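Local coordinates for hypothetical protein (PDB 3WOC), which is a prostate-derived, heparin-binding lectin-like glycoprotein of boar sperm with a jacalin-type beta-prism fold, probably linked to capacitation, at residues Lys10-Ile24 with Leu115-Ile127. Sequence-based numbering, arbitrary orientation.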
# COMPACT_ATOMS: atom_id res chain seq x y z
N LYS A 10 -17.78 -9.09 5.22
CA LYS A 10 -17.94 -8.62 3.84
C LYS A 10 -16.68 -8.61 2.97
O LYS A 10 -16.74 -8.97 1.79
CB LYS A 10 -18.62 -7.24 3.80
CG LYS A 10 -20.14 -7.31 3.75
CD LYS A 10 -20.62 -8.14 2.57
CE LYS A 10 -22.13 -8.31 2.57
NZ LYS A 10 -22.57 -9.35 1.59
N GLY A 11 -15.55 -8.21 3.54
CA GLY A 11 -14.34 -7.99 2.76
C GLY A 11 -13.73 -9.20 2.09
O GLY A 11 -13.97 -10.35 2.48
N SER A 12 -12.95 -8.94 1.04
CA SER A 12 -11.98 -9.91 0.51
C SER A 12 -10.60 -9.47 0.99
O SER A 12 -10.43 -8.35 1.46
CB SER A 12 -12.03 -9.97 -1.02
OG SER A 12 -13.27 -10.48 -1.47
N TYR A 13 -9.62 -10.37 0.88
CA TYR A 13 -8.32 -10.17 1.51
C TYR A 13 -7.17 -10.37 0.55
O TYR A 13 -7.28 -11.13 -0.42
CB TYR A 13 -8.18 -11.10 2.73
CG TYR A 13 -9.23 -10.80 3.78
CD1 TYR A 13 -10.47 -11.45 3.76
CD2 TYR A 13 -9.01 -9.84 4.76
CE1 TYR A 13 -11.44 -11.16 4.70
CE2 TYR A 13 -9.97 -9.55 5.70
CZ TYR A 13 -11.18 -10.21 5.66
OH TYR A 13 -12.13 -9.91 6.60
N PHE A 14 -6.07 -9.67 0.81
CA PHE A 14 -4.86 -9.83 0.01
C PHE A 14 -3.60 -9.81 0.87
O PHE A 14 -3.59 -9.26 1.97
CB PHE A 14 -4.79 -8.76 -1.10
CG PHE A 14 -4.47 -7.37 -0.60
CD1 PHE A 14 -3.15 -6.93 -0.51
CD2 PHE A 14 -5.49 -6.50 -0.24
CE1 PHE A 14 -2.85 -5.65 -0.06
CE2 PHE A 14 -5.21 -5.21 0.21
CZ PHE A 14 -3.88 -4.79 0.30
N ILE A 15 -2.54 -10.42 0.34
CA ILE A 15 -1.20 -10.35 0.91
C ILE A 15 -0.20 -10.34 -0.24
O ILE A 15 -0.27 -11.16 -1.16
CB ILE A 15 -0.92 -11.50 1.94
CG1 ILE A 15 0.56 -11.56 2.35
CG2 ILE A 15 -1.35 -12.86 1.40
CD1 ILE A 15 0.92 -10.75 3.59
N THR A 16 0.72 -9.38 -0.21
CA THR A 16 1.82 -9.34 -1.16
C THR A 16 3.11 -9.01 -0.42
O THR A 16 3.11 -8.20 0.51
CB THR A 16 1.56 -8.36 -2.35
OG1 THR A 16 2.72 -8.27 -3.17
CG2 THR A 16 1.17 -6.98 -1.87
N SER A 17 4.19 -9.67 -0.82
CA SER A 17 5.47 -9.54 -0.14
C SER A 17 6.64 -9.84 -1.07
O SER A 17 6.46 -10.47 -2.11
CB SER A 17 5.52 -10.47 1.08
OG SER A 17 6.48 -10.01 2.02
N LYS A 18 7.82 -9.36 -0.69
CA LYS A 18 9.06 -9.61 -1.42
C LYS A 18 9.15 -11.08 -1.78
O LYS A 18 9.35 -11.94 -0.91
CB LYS A 18 10.26 -9.18 -0.58
CG LYS A 18 11.53 -8.89 -1.37
CD LYS A 18 12.62 -8.29 -0.48
CE LYS A 18 13.25 -9.34 0.43
NZ LYS A 18 14.10 -8.71 1.48
N ASP A 19 8.97 -11.37 -3.07
CA ASP A 19 8.89 -12.74 -3.59
C ASP A 19 10.04 -13.61 -3.10
O ASP A 19 9.83 -14.63 -2.44
CB ASP A 19 8.82 -12.74 -5.13
CG ASP A 19 9.62 -11.60 -5.77
OD1 ASP A 19 10.66 -11.18 -5.21
OD2 ASP A 19 9.20 -11.11 -6.85
N ASN A 20 11.25 -13.16 -3.41
CA ASN A 20 12.53 -13.73 -2.98
C ASN A 20 13.60 -12.89 -3.65
O ASN A 20 14.73 -12.79 -3.16
CB ASN A 20 12.68 -15.20 -3.41
CG ASN A 20 12.51 -16.18 -2.25
OD1 ASN A 20 11.84 -17.21 -2.39
ND2 ASN A 20 13.10 -15.86 -1.10
N GLU A 21 13.22 -12.28 -4.77
CA GLU A 21 14.08 -11.42 -5.56
C GLU A 21 14.21 -10.02 -4.95
O GLU A 21 14.33 -9.86 -3.74
CB GLU A 21 13.56 -11.31 -7.00
CG GLU A 21 13.71 -12.58 -7.83
CD GLU A 21 13.09 -12.44 -9.21
OE1 GLU A 21 13.48 -11.50 -9.94
OE2 GLU A 21 12.22 -13.27 -9.56
N THR A 22 14.19 -9.02 -5.82
CA THR A 22 14.41 -7.63 -5.44
C THR A 22 13.25 -7.09 -4.62
O THR A 22 12.10 -7.50 -4.80
CB THR A 22 14.65 -6.74 -6.70
OG1 THR A 22 15.53 -7.42 -7.60
CG2 THR A 22 15.26 -5.39 -6.32
N GLY A 23 13.56 -6.17 -3.71
CA GLY A 23 12.56 -5.50 -2.88
C GLY A 23 11.77 -4.49 -3.67
O GLY A 23 11.92 -4.38 -4.89
N ILE A 24 10.93 -3.74 -2.96
CA ILE A 24 10.02 -2.76 -3.56
C ILE A 24 10.78 -1.65 -4.28
O ILE A 24 11.65 -1.00 -3.69
CB ILE A 24 9.05 -2.17 -2.50
CG1 ILE A 24 8.23 -3.29 -1.85
CG2 ILE A 24 8.16 -1.08 -3.12
CD1 ILE A 24 7.22 -2.83 -0.81
N LEU A 115 9.96 -1.08 3.91
CA LEU A 115 8.76 -1.74 3.42
C LEU A 115 9.11 -2.79 2.37
O LEU A 115 9.80 -2.49 1.39
CB LEU A 115 7.78 -0.72 2.84
CG LEU A 115 6.35 -1.16 2.49
CD1 LEU A 115 5.51 -1.34 3.74
CD2 LEU A 115 5.70 -0.16 1.55
N GLU A 116 8.65 -4.02 2.58
CA GLU A 116 8.87 -5.09 1.61
C GLU A 116 7.60 -5.88 1.30
O GLU A 116 7.63 -6.84 0.54
CB GLU A 116 10.05 -6.00 2.00
CG GLU A 116 10.02 -6.55 3.43
CD GLU A 116 11.30 -7.31 3.80
OE1 GLU A 116 11.21 -8.25 4.63
OE2 GLU A 116 12.39 -6.99 3.27
N GLY A 117 6.48 -5.45 1.88
CA GLY A 117 5.18 -6.06 1.63
C GLY A 117 3.99 -5.30 2.18
O GLY A 117 4.14 -4.39 2.99
N VAL A 118 2.80 -5.68 1.72
CA VAL A 118 1.54 -5.08 2.17
C VAL A 118 0.41 -6.11 2.18
O VAL A 118 0.34 -7.00 1.32
CB VAL A 118 1.18 -3.78 1.36
CG1 VAL A 118 1.43 -3.95 -0.13
CG2 VAL A 118 -0.26 -3.32 1.61
N TYR A 119 -0.47 -6.00 3.17
CA TYR A 119 -1.65 -6.86 3.27
C TYR A 119 -2.87 -6.00 3.62
O TYR A 119 -2.73 -4.88 4.10
CB TYR A 119 -1.43 -7.98 4.31
CG TYR A 119 -1.19 -7.50 5.73
CD1 TYR A 119 -2.23 -7.43 6.64
CD2 TYR A 119 0.09 -7.11 6.15
CE1 TYR A 119 -2.02 -6.99 7.94
CE2 TYR A 119 0.31 -6.68 7.45
CZ TYR A 119 -0.75 -6.62 8.34
OH TYR A 119 -0.54 -6.18 9.62
N GLY A 120 -4.06 -6.53 3.39
CA GLY A 120 -5.25 -5.78 3.69
C GLY A 120 -6.58 -6.40 3.32
O GLY A 120 -6.66 -7.55 2.88
N GLN A 121 -7.62 -5.59 3.53
CA GLN A 121 -9.00 -5.96 3.30
C GLN A 121 -9.60 -4.97 2.30
O GLN A 121 -9.35 -3.77 2.39
CB GLN A 121 -9.76 -5.90 4.63
CG GLN A 121 -11.24 -6.27 4.57
CD GLN A 121 -11.98 -5.90 5.84
OE1 GLN A 121 -12.45 -6.77 6.57
NE2 GLN A 121 -12.06 -4.60 6.12
N PHE A 122 -10.36 -5.48 1.34
CA PHE A 122 -11.09 -4.63 0.39
C PHE A 122 -12.51 -5.13 0.18
O PHE A 122 -12.79 -6.32 0.34
CB PHE A 122 -10.34 -4.48 -0.94
CG PHE A 122 -10.19 -5.75 -1.72
CD1 PHE A 122 -11.19 -6.18 -2.59
CD2 PHE A 122 -9.03 -6.51 -1.63
CE1 PHE A 122 -11.05 -7.34 -3.33
CE2 PHE A 122 -8.88 -7.67 -2.36
CZ PHE A 122 -9.89 -8.09 -3.21
N TRP A 123 -13.42 -4.23 -0.19
CA TRP A 123 -14.83 -4.61 -0.26
C TRP A 123 -15.61 -4.00 -1.43
O TRP A 123 -15.79 -4.65 -2.46
CB TRP A 123 -15.51 -4.37 1.10
CG TRP A 123 -17.00 -4.51 1.11
CD1 TRP A 123 -17.72 -5.60 0.71
CD2 TRP A 123 -17.94 -3.54 1.56
NE1 TRP A 123 -19.07 -5.35 0.87
CE2 TRP A 123 -19.23 -4.10 1.40
CE3 TRP A 123 -17.83 -2.24 2.09
CZ2 TRP A 123 -20.40 -3.41 1.73
CZ3 TRP A 123 -19.00 -1.55 2.42
CH2 TRP A 123 -20.26 -2.14 2.24
N LEU A 124 -16.08 -2.76 -1.29
CA LEU A 124 -17.07 -2.24 -2.23
C LEU A 124 -16.47 -1.27 -3.25
O LEU A 124 -16.47 -1.53 -4.45
CB LEU A 124 -18.22 -1.58 -1.46
CG LEU A 124 -19.36 -0.84 -2.15
CD1 LEU A 124 -20.23 -1.76 -3.01
CD2 LEU A 124 -20.20 -0.18 -1.07
N TYR A 125 -15.94 -0.16 -2.74
CA TYR A 125 -15.37 0.89 -3.59
C TYR A 125 -13.85 0.88 -3.55
O TYR A 125 -13.20 1.45 -4.42
CB TYR A 125 -15.89 2.26 -3.15
CG TYR A 125 -17.40 2.40 -3.21
CD1 TYR A 125 -18.11 2.85 -2.10
CD2 TYR A 125 -18.11 2.08 -4.37
CE1 TYR A 125 -19.49 2.99 -2.15
CE2 TYR A 125 -19.48 2.21 -4.43
CZ TYR A 125 -20.17 2.67 -3.32
OH TYR A 125 -21.54 2.80 -3.37
N GLY A 126 -13.29 0.23 -2.54
CA GLY A 126 -11.85 0.20 -2.39
C GLY A 126 -11.38 -0.56 -1.18
O GLY A 126 -12.08 -1.43 -0.67
N ILE A 127 -10.18 -0.21 -0.73
CA ILE A 127 -9.54 -0.84 0.41
C ILE A 127 -10.18 -0.33 1.69
O ILE A 127 -10.40 0.87 1.85
CB ILE A 127 -8.01 -0.57 0.40
CG1 ILE A 127 -7.34 -1.41 -0.69
CG2 ILE A 127 -7.37 -0.83 1.77
CD1 ILE A 127 -6.02 -0.84 -1.17
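Strand 12-17 runs antiparallel to strand 115-122, their axes 4.6 Å apart at closest approach, with paired backbone hydrogen bonds at Ser12-Phe122, Phe14-Gly120 and Thr16-Val118; Lys18 N adds one more, to Glu116 O. On the inner face the Phe14 ring lies flat across the neighbouring strand, the backbone N of Gly120 over its centre. Its first torsion, 73°, sets CG between the backbone N and carbonyl carbon and swings the ring over that glycine. Phe14 CD2 meets the rim of the Phe122 ring in its plane, 3.8 Å from Phe122 CD2, while Ser12 CB sits over a face of Phe122. Beyond, Thr16 CG2 lies alongside Val118 CG1 at 3.5 Å. The Tyr52 ring meets Phe14 nearly parallel to it, and Thr16 OG1 shares a hydrogen bond with Tyr44 OH. The other face carries Tyr13, its ring beside the extended Gln121 chain, whose NE2 is hydrogen-bonded to Thr128 OG1. At the ends, Lys10 CB rests over the Trp123 indole, and Lys18 NZ forms a salt bridge to Glu116 OE2 (3.0 Å), coming from above the carboxylate plane. The chemistry is thus two-sided: a mostly apolar face, with Phe14 and Thr16 against strand 37-44 inside the beta-prism, while the face with Ile15 and Tyr119 is more exposed.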